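Local coordinates for protein pyruvate kinase (Pseudomonas aeruginosa, PDB 6QXL) that probably catalyses the last step of glycolysis, in which phosphoenolpyruvate and ADP become pyruvate and ATP, as a magnesium- and potassium-dependent pyruvate kinase, at residues A[19-22]-A[23-27]; A[181-185]-A[186-190]; A[253-257]-A[258-262]. All blocks are in the same frame, centred on the assembly; numbering follows the deposited sequence.

How the interactions relate
All three contacts are local and come in series along the chain, neither nesting nor crossing, all within the TIM-barrel part of pyruvate kinase. Interaction 1 comes first, inside helix 19-28, which links barrel strands 7-11 and 32-36. Interaction 2 closes the end of helix 174-185 and turns the chain toward strand 190-193; its centre is about 22 Å from that of interaction 1, and the two do not touch. Interaction 3 bends the chain from helix 248-255 into helix 260-273, beyond strand 243-247. It lies across the chain's centre from the other two, about 35 Å and 32 Å away between centres, and meets a second subunit.

Interaction 1: residues A[19-22]-A[23-27]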
loop_
_atom_site.group_PDB
_atom_site.type_symbol
_atom_site.label_atom_id
_atom_site.label_comp_id
_atom_site.label_asym_id
_atom_site.label_seq_id
_atom_site.Cartn_x
_atom_site.Cartn_y
_atom_site.Cartn_z
ATOM N N PRO A 19 12.040 -43.736 -29.378
ATOM C CA PRO A 19 13.168 -43.312 -28.564
ATOM C C PRO A 19 13.889 -42.074 -29.075
ATOM O O PRO A 19 14.384 -41.294 -28.266
ATOM C CB PRO A 19 14.098 -44.520 -28.580
ATOM C CG PRO A 19 13.238 -45.685 -28.932
ATOM C CD PRO A 19 12.146 -45.148 -29.782
ATOM N N GLU A 20 13.929 -41.869 -30.389
ATOM C CA GLU A 20 14.638 -40.708 -30.915
ATOM C C GLU A 20 13.952 -39.399 -30.515
ATOM O O GLU A 20 14.633 -38.425 -30.167
ATOM C CB GLU A 20 14.809 -40.762 -32.443
ATOM C CG GLU A 20 15.598 -39.565 -33.018
ATOM C CD GLU A 20 15.334 -39.203 -34.476
ATOM O OE1 GLU A 20 14.394 -39.697 -35.150
ATOM O OE2 GLU A 20 16.098 -38.344 -34.914
ATOM N N VAL A 21 12.621 -39.378 -30.553
ATOM C CA VAL A 21 11.899 -38.157 -30.256
ATOM C C VAL A 21 11.873 -37.916 -28.749
ATOM O O VAL A 21 12.089 -36.785 -28.297
ATOM C CB VAL A 21 10.482 -38.184 -30.844
ATOM C CG1 VAL A 21 9.674 -36.960 -30.416
ATOM C CG2 VAL A 21 10.563 -38.248 -32.367
ATOM N N LEU A 22 11.623 -38.969 -27.973
ATOM C CA LEU A 22 11.657 -38.838 -26.524
ATOM C C LEU A 22 13.005 -38.325 -26.039
ATOM O O LEU A 22 13.066 -37.416 -25.215
ATOM C CB LEU A 22 11.318 -40.154 -25.847
ATOM C CG LEU A 22 9.847 -40.545 -25.981
ATOM C CD1 LEU A 22 9.614 -41.944 -25.452
ATOM C CD2 LEU A 22 8.934 -39.569 -25.260
ATOM N N GLU A 23 14.091 -38.861 -26.585
ATOM C CA GLU A 23 15.392 -38.331 -26.214
ATOM C C GLU A 23 15.478 -36.824 -26.504
ATOM O O GLU A 23 15.957 -36.056 -25.676
ATOM C CB GLU A 23 16.516 -39.097 -26.910
ATOM C CG GLU A 23 17.925 -38.694 -26.427
ATOM C CD GLU A 23 18.994 -39.698 -26.745
ATOM O OE1 GLU A 23 18.965 -40.356 -27.790
ATOM O OE2 GLU A 23 19.904 -39.853 -25.906
ATOM N N GLN A 24 14.986 -36.406 -27.665
ATOM C CA GLN A 24 15.017 -34.996 -28.031
ATOM C C GLN A 24 14.143 -34.104 -27.128
ATOM O O GLN A 24 14.513 -32.962 -26.850
ATOM C CB GLN A 24 14.609 -34.823 -29.476
ATOM C CG GLN A 24 15.692 -35.149 -30.483
ATOM C CD GLN A 24 15.143 -35.073 -31.902
ATOM O OE1 GLN A 24 14.631 -36.074 -32.458
ATOM N NE2 GLN A 24 15.178 -33.879 -32.466
ATOM N N LEU A 25 13.000 -34.640 -26.683
ATOM C CA LEU A 25 12.138 -33.933 -25.753
ATOM C C LEU A 25 12.800 -33.769 -24.380
ATOM O O LEU A 25 12.693 -32.712 -23.752
ATOM C CB LEU A 25 10.790 -34.653 -25.584
ATOM C CG LEU A 25 9.823 -34.752 -26.751
ATOM C CD1 LEU A 25 8.615 -35.595 -26.337
ATOM C CD2 LEU A 25 9.414 -33.377 -27.238
ATOM N N ILE A 26 13.452 -34.822 -23.920
ATOM C CA ILE A 26 14.213 -34.788 -22.670
ATOM C C ILE A 26 15.290 -33.714 -22.764
ATOM O O ILE A 26 15.439 -32.895 -21.851
ATOM C CB ILE A 26 14.826 -36.169 -22.352
ATOM C CG1 ILE A 26 13.655 -37.214 -22.297
ATOM C CG2 ILE A 26 15.619 -36.145 -21.073
ATOM C CD1 ILE A 26 12.567 -37.089 -21.386
ATOM N N LEU A 27 16.019 -33.701 -23.864
ATOM C CA LEU A 27 17.078 -32.703 -24.042
ATOM C C LEU A 27 16.536 -31.304 -24.221
ATOM O O LEU A 27 17.209 -30.351 -23.879
ATOM C CB LEU A 27 17.988 -33.054 -25.220
ATOM C CG LEU A 27 18.841 -34.288 -25.028
ATOM C CD1 LEU A 27 19.268 -34.816 -26.411
ATOM C CD2 LEU A 27 20.027 -34.021 -24.094
#
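Leu22 and Leu25 form the tight side of this helical turn: CD2 of Leu22 lies 4.1 Å from CD1 of Leu25, and the two side chains slant across one another. Next to them CG1 of Val21 approaches CG of Leu25 at 4.3 Å. Leu25 N donates to Val21 O at 2.8 Å and Ile26 N to Leu22 O at 2.9 Å. Ile26 places CG1 next to its own backbone N (chi1 -57°), which brings CG1 to 3.0 Å from Leu22 O.

The looser side carries Glu20, which is exposed, with Gln24 and Glu23, both partly exposed. Glu20 and Gln24 run side by side, pointing the same way, with the carboxylate and amide planes 34° apart. Here Gln24 N reaches Glu20 O at 3.2 Å, the longest of the four backbone bonds across the contact. Glu23 N bonds to Pro19 O at 3.0 Å, while its carboxylate turns elsewhere, OE2 meeting Lys58 in a salt bridge and His59 in a hydrogen bond.

This is the helix of a beta-alpha-beta unit in the barrel, between strands 7-11 and 32-36. Leu22 and Ile26 pack on helix 42-58, Leu25 on Val326 and Val329 of helix 325-340, and Gln24 also touches Val326.

Interaction 2: residues A[181-185]-A[186-190]; sequences KLAAD and MDLDY
Leu182 and Met186, one helical turn apart, cross at an angle, with CD1 of Leu182 3.8 Å from the sulfur SD of Met186. The leucine gets there because CG stands opposite the backbone N (chi1 175°), which swings the branch forward along the helix. Met186 first runs back beside its own N, so that CG sits 3.3 Å from Leu182 O, and then bends at the sulfur, leading its methyl end away from the turn.

Ala183 and Leu188 make the second pairing. The CB bond of Leu188 points toward the helix, and its CD1 branch settles against the methyl of Ala183, CD1 to CB 3.6 Å. Leu188 CG lies 3.6 Å from Ala183 O and Leu188 CD1 3.7 Å from Ala183 CA, and the contact therefore covers backbone as well as methyl.

Backbone bonds fix these positions. Leu188 N donates to Ala183 O at 3.2 Å in an almost straight bond (N-H...O 172°), while Asp187 N meets Ala184 O at 3.1 Å from above the carbonyl plane. With Asp187 at positive phi (57°), these two bonds back into the last turn make a Schellman motif. Met186 N bonds to Leu182 O at 3.0 Å, its weaker second acceptor being Ala183 O.

The motif ends helix 174-185 and turns the chain toward barrel strand 190-193. Leu182 and Met186 pack on helix 42-58, where Arg46 forms a salt bridge with Asp185, and Leu188 rests on Leu65 of strand 64-68.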
loop_
_atom_site.group_PDB
_atom_site.type_symbol
_atom_site.label_atom_id
_atom_site.label_comp_id
_atom_site.label_asym_id
_atom_site.label_seq_id
_atom_site.Cartn_x
_atom_site.Cartn_y
_atom_site.Cartn_z
ATOM N N LYS A 181 -5.104 -48.595 -10.746
ATOM C CA LYS A 181 -4.251 -49.763 -10.469
ATOM C C LYS A 181 -3.050 -49.781 -11.402
ATOM O O LYS A 181 -1.929 -50.032 -10.977
ATOM C CB LYS A 181 -5.031 -51.065 -10.570
ATOM C CG LYS A 181 -6.036 -51.189 -9.422
ATOM C CD LYS A 181 -7.007 -52.339 -9.554
ATOM C CE LYS A 181 -8.121 -52.173 -8.533
ATOM N NZ LYS A 181 -8.765 -53.440 -8.069
ATOM N N LEU A 182 -3.286 -49.487 -12.661
ATOM C CA LEU A 182 -2.194 -49.415 -13.618
ATOM C C LEU A 182 -1.182 -48.344 -13.217
ATOM O O LEU A 182 0.018 -48.560 -13.320
ATOM C CB LEU A 182 -2.734 -49.153 -15.023
ATOM C CG LEU A 182 -1.691 -48.927 -16.099
ATOM C CD1 LEU A 182 -0.700 -50.075 -16.182
ATOM C CD2 LEU A 182 -2.312 -48.700 -17.449
ATOM N N ALA A 183 -1.671 -47.198 -12.756
ATOM C CA ALA A 183 -0.793 -46.110 -12.347
ATOM C C ALA A 183 0.057 -46.516 -11.152
ATOM O O ALA A 183 1.282 -46.312 -11.154
ATOM C CB ALA A 183 -1.598 -44.860 -12.029
ATOM N N ALA A 184 -0.587 -47.110 -10.152
ATOM C CA ALA A 184 0.137 -47.635 -8.993
ATOM C C ALA A 184 1.199 -48.657 -9.405
ATOM O O ALA A 184 2.336 -48.605 -8.932
ATOM C CB ALA A 184 -0.836 -48.243 -7.987
ATOM N N ASP A 185 0.836 -49.539 -10.332
ATOM C CA ASP A 185 1.742 -50.584 -10.805
ATOM C C ASP A 185 2.950 -49.998 -11.525
ATOM O O ASP A 185 4.031 -50.546 -11.444
ATOM C CB ASP A 185 0.982 -51.571 -11.709
ATOM C CG ASP A 185 1.794 -52.801 -12.090
ATOM O OD1 ASP A 185 2.210 -53.511 -11.150
ATOM O OD2 ASP A 185 2.028 -53.026 -13.330
ATOM N N MET A 186 2.767 -48.882 -12.218
ATOM C CA MET A 186 3.864 -48.225 -12.934
ATOM C C MET A 186 4.670 -47.275 -12.062
ATOM O O MET A 186 5.632 -46.691 -12.551
ATOM C CB MET A 186 3.309 -47.441 -14.129
ATOM C CG MET A 186 2.667 -48.285 -15.219
ATOM S SD MET A 186 1.782 -47.256 -16.397
ATOM C CE MET A 186 3.170 -46.643 -17.341
ATOM N N ASP A 187 4.290 -47.114 -10.786
ATOM C CA ASP A 187 4.940 -46.152 -9.862
ATOM C C ASP A 187 4.907 -44.726 -10.392
ATOM O O ASP A 187 5.914 -44.019 -10.391
ATOM C CB ASP A 187 6.406 -46.543 -9.553
ATOM C CG ASP A 187 6.512 -47.658 -8.560
ATOM O OD1 ASP A 187 5.477 -48.152 -7.994
ATOM O OD2 ASP A 187 7.683 -48.009 -8.320
ATOM N N LEU A 188 3.745 -44.305 -10.871
ATOM C CA LEU A 188 3.615 -42.962 -11.402
ATOM C C LEU A 188 3.739 -41.934 -10.280
ATOM O O LEU A 188 3.305 -42.168 -9.154
ATOM C CB LEU A 188 2.285 -42.801 -12.136
ATOM C CG LEU A 188 2.075 -43.650 -13.395
ATOM C CD1 LEU A 188 0.809 -43.219 -14.096
ATOM C CD2 LEU A 188 3.264 -43.561 -14.345
ATOM N N ASP A 189 4.352 -40.807 -10.608
ATOM C CA ASP A 189 4.581 -39.740 -9.643
ATOM C C ASP A 189 3.329 -38.892 -9.399
ATOM O O ASP A 189 3.097 -38.436 -8.279
ATOM C CB ASP A 189 5.734 -38.894 -10.128
ATOM C CG ASP A 189 6.961 -39.731 -10.423
ATOM O OD1 ASP A 189 7.505 -40.341 -9.495
ATOM O OD2 ASP A 189 7.342 -39.846 -11.589
ATOM N N TYR A 190 2.527 -38.684 -10.446
ATOM C CA TYR A 190 1.289 -37.912 -10.344
ATOM C C TYR A 190 0.167 -38.647 -11.049
ATOM O O TYR A 190 0.375 -39.284 -12.076
ATOM C CB TYR A 190 1.452 -36.514 -10.978
ATOM C CG TYR A 190 2.322 -35.575 -10.194
ATOM C CD1 TYR A 190 1.828 -34.895 -9.088
ATOM C CD2 TYR A 190 3.643 -35.369 -10.551
ATOM C CE1 TYR A 190 2.634 -34.035 -8.371
ATOM C CE2 TYR A 190 4.453 -34.505 -9.835
ATOM C CZ TYR A 190 3.935 -33.833 -8.772
ATOM O OH TYR A 190 4.754 -33.008 -8.060
#

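Interaction 3: residues A[253-257]-A[258-262]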
loop_
_atom_site.group_PDB
_atom_site.type_symbol
_atom_site.label_atom_id
_atom_site.label_comp_id
_atom_site.label_asym_id
_atom_site.label_seq_id
_atom_site.Cartn_x
_atom_site.Cartn_y
_atom_site.Cartn_z
ATOM N N VAL A 253 -15.820 -24.905 -22.207
ATOM C CA VAL A 253 -17.112 -25.379 -22.650
ATOM C C VAL A 253 -18.149 -25.201 -21.538
ATOM O O VAL A 253 -19.267 -24.733 -21.779
ATOM C CB VAL A 253 -17.032 -26.839 -23.104
ATOM C CG1 VAL A 253 -18.422 -27.419 -23.325
ATOM C CG2 VAL A 253 -16.228 -26.974 -24.374
ATOM N N GLU A 254 -17.776 -25.559 -20.309
ATOM C CA GLU A 254 -18.732 -25.560 -19.207
ATOM C C GLU A 254 -19.121 -24.120 -18.724
ATOM O O GLU A 254 -20.227 -23.935 -18.328
ATOM C CB GLU A 254 -18.221 -26.458 -18.069
ATOM C CG GLU A 254 -18.822 -27.908 -18.474
ATOM C CD GLU A 254 -18.975 -28.814 -17.391
ATOM O OE1 GLU A 254 -18.770 -30.017 -17.498
ATOM O OE2 GLU A 254 -19.333 -28.423 -16.248
ATOM N N ILE A 255 -18.165 -23.217 -18.695
ATOM C CA ILE A 255 -18.453 -21.861 -18.192
ATOM C C ILE A 255 -18.379 -20.761 -19.239
ATOM O O ILE A 255 -18.698 -19.632 -18.932
ATOM C CB ILE A 255 -17.536 -21.476 -17.004
ATOM C CG1 ILE A 255 -16.084 -21.309 -17.452
ATOM C CG2 ILE A 255 -17.627 -22.517 -15.927
ATOM C CD1 ILE A 255 -15.146 -20.820 -16.366
ATOM N N GLY A 256 -17.934 -21.096 -20.443
ATOM C CA GLY A 256 -17.765 -20.113 -21.528
ATOM C C GLY A 256 -16.370 -19.525 -21.599
ATOM O O GLY A 256 -15.783 -19.169 -20.587
ATOM N N ASP A 257 -15.813 -19.441 -22.792
ATOM C CA ASP A 257 -14.438 -18.960 -22.935
ATOM C C ASP A 257 -14.225 -17.529 -22.397
ATOM O O ASP A 257 -13.164 -17.204 -21.909
ATOM C CB ASP A 257 -13.852 -19.235 -24.314
ATOM C CG ASP A 257 -14.632 -18.594 -25.454
ATOM O OD1 ASP A 257 -15.433 -17.666 -25.188
ATOM O OD2 ASP A 257 -14.455 -19.033 -26.642
ATOM N N ALA A 258 -15.244 -16.685 -22.464
ATOM C CA ALA A 258 -15.141 -15.319 -21.962
ATOM C C ALA A 258 -14.940 -15.211 -20.441
ATOM O O ALA A 258 -14.586 -14.153 -19.944
ATOM C CB ALA A 258 -16.351 -14.517 -22.372
ATOM N N GLU A 259 -15.151 -16.287 -19.701
ATOM C CA GLU A 259 -14.915 -16.294 -18.274
ATOM C C GLU A 259 -13.582 -16.895 -17.870
ATOM O O GLU A 259 -13.224 -16.855 -16.691
ATOM C CB GLU A 259 -16.058 -17.047 -17.568
ATOM C CG GLU A 259 -17.452 -16.511 -17.868
ATOM C CD GLU A 259 -17.664 -15.086 -17.406
ATOM O OE1 GLU A 259 -18.378 -14.320 -18.108
ATOM O OE2 GLU A 259 -17.243 -14.772 -16.251
ATOM N N LEU A 260 -12.837 -17.443 -18.816
ATOM C CA LEU A 260 -11.606 -18.154 -18.480
ATOM C C LEU A 260 -10.540 -17.274 -17.823
ATOM O O LEU A 260 -9.917 -17.678 -16.860
ATOM C CB LEU A 260 -11.017 -18.818 -19.718
ATOM C CG LEU A 260 -11.774 -20.087 -20.118
ATOM C CD1 LEU A 260 -11.134 -20.609 -21.390
ATOM C CD2 LEU A 260 -11.789 -21.158 -19.041
ATOM N N VAL A 261 -10.337 -16.080 -18.332
ATOM C CA VAL A 261 -9.227 -15.274 -17.865
ATOM C C VAL A 261 -9.255 -15.049 -16.360
ATOM O O VAL A 261 -8.231 -15.189 -15.690
ATOM C CB VAL A 261 -9.158 -13.921 -18.607
ATOM C CG1 VAL A 261 -10.342 -13.001 -18.255
ATOM C CG2 VAL A 261 -7.827 -13.247 -18.343
ATOM N N GLY A 262 -10.429 -14.738 -15.826
ATOM C CA GLY A 262 -10.567 -14.457 -14.408
ATOM C C GLY A 262 -10.405 -15.709 -13.569
ATOM O O GLY A 262 -9.792 -15.660 -12.493
HETATM O O HOH W 1 -11.355 -15.461 -20.820
#
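Leu260 leans back over the residue that starts its turn, Asp257. Its CB lies 3.5 Å from Asp257 O, and CG follows the same carbonyl at 3.7 Å, a position that follows from CG standing beside the backbone N of Leu260 (chi1 -76°). At the tip the branches part: CD1 meets CA and O of Asp257, both at 4.0 Å, and CD2 faces CD1 of Ile255 at 4.3 Å. That Ile255 methyl also approaches CB of Glu259, the two side chains passing at a slant. The side chain of Leu260 is about 9 Å from the bound malonate, too far to touch it.

Leu260 N donates to Asp257 O at 3.1 Å, and Glu259 N to Gly256 O at the same length, both i to i+3 bonds with the donor above the carbonyl plane. Asp257 O is gripped a second time by a water, which donates to it at 2.7 Å and accepts from Val261 N, carrying the turn one residue further into helix 260-273. Gly256, at positive phi (93°), breaks helix 248-255 just before.

The carboxylates of Asp257 and Glu259 reach the second subunit: Asp257 OD1 forms a salt bridge with Arg334 of that subunit, and Glu259 OE1 a long, weak ion pair with its Lys341. Leu260 also packs on Arg296 of the second subunit, and the turn thus offers the interface both apolar surface and a carboxylate paired with Arg334.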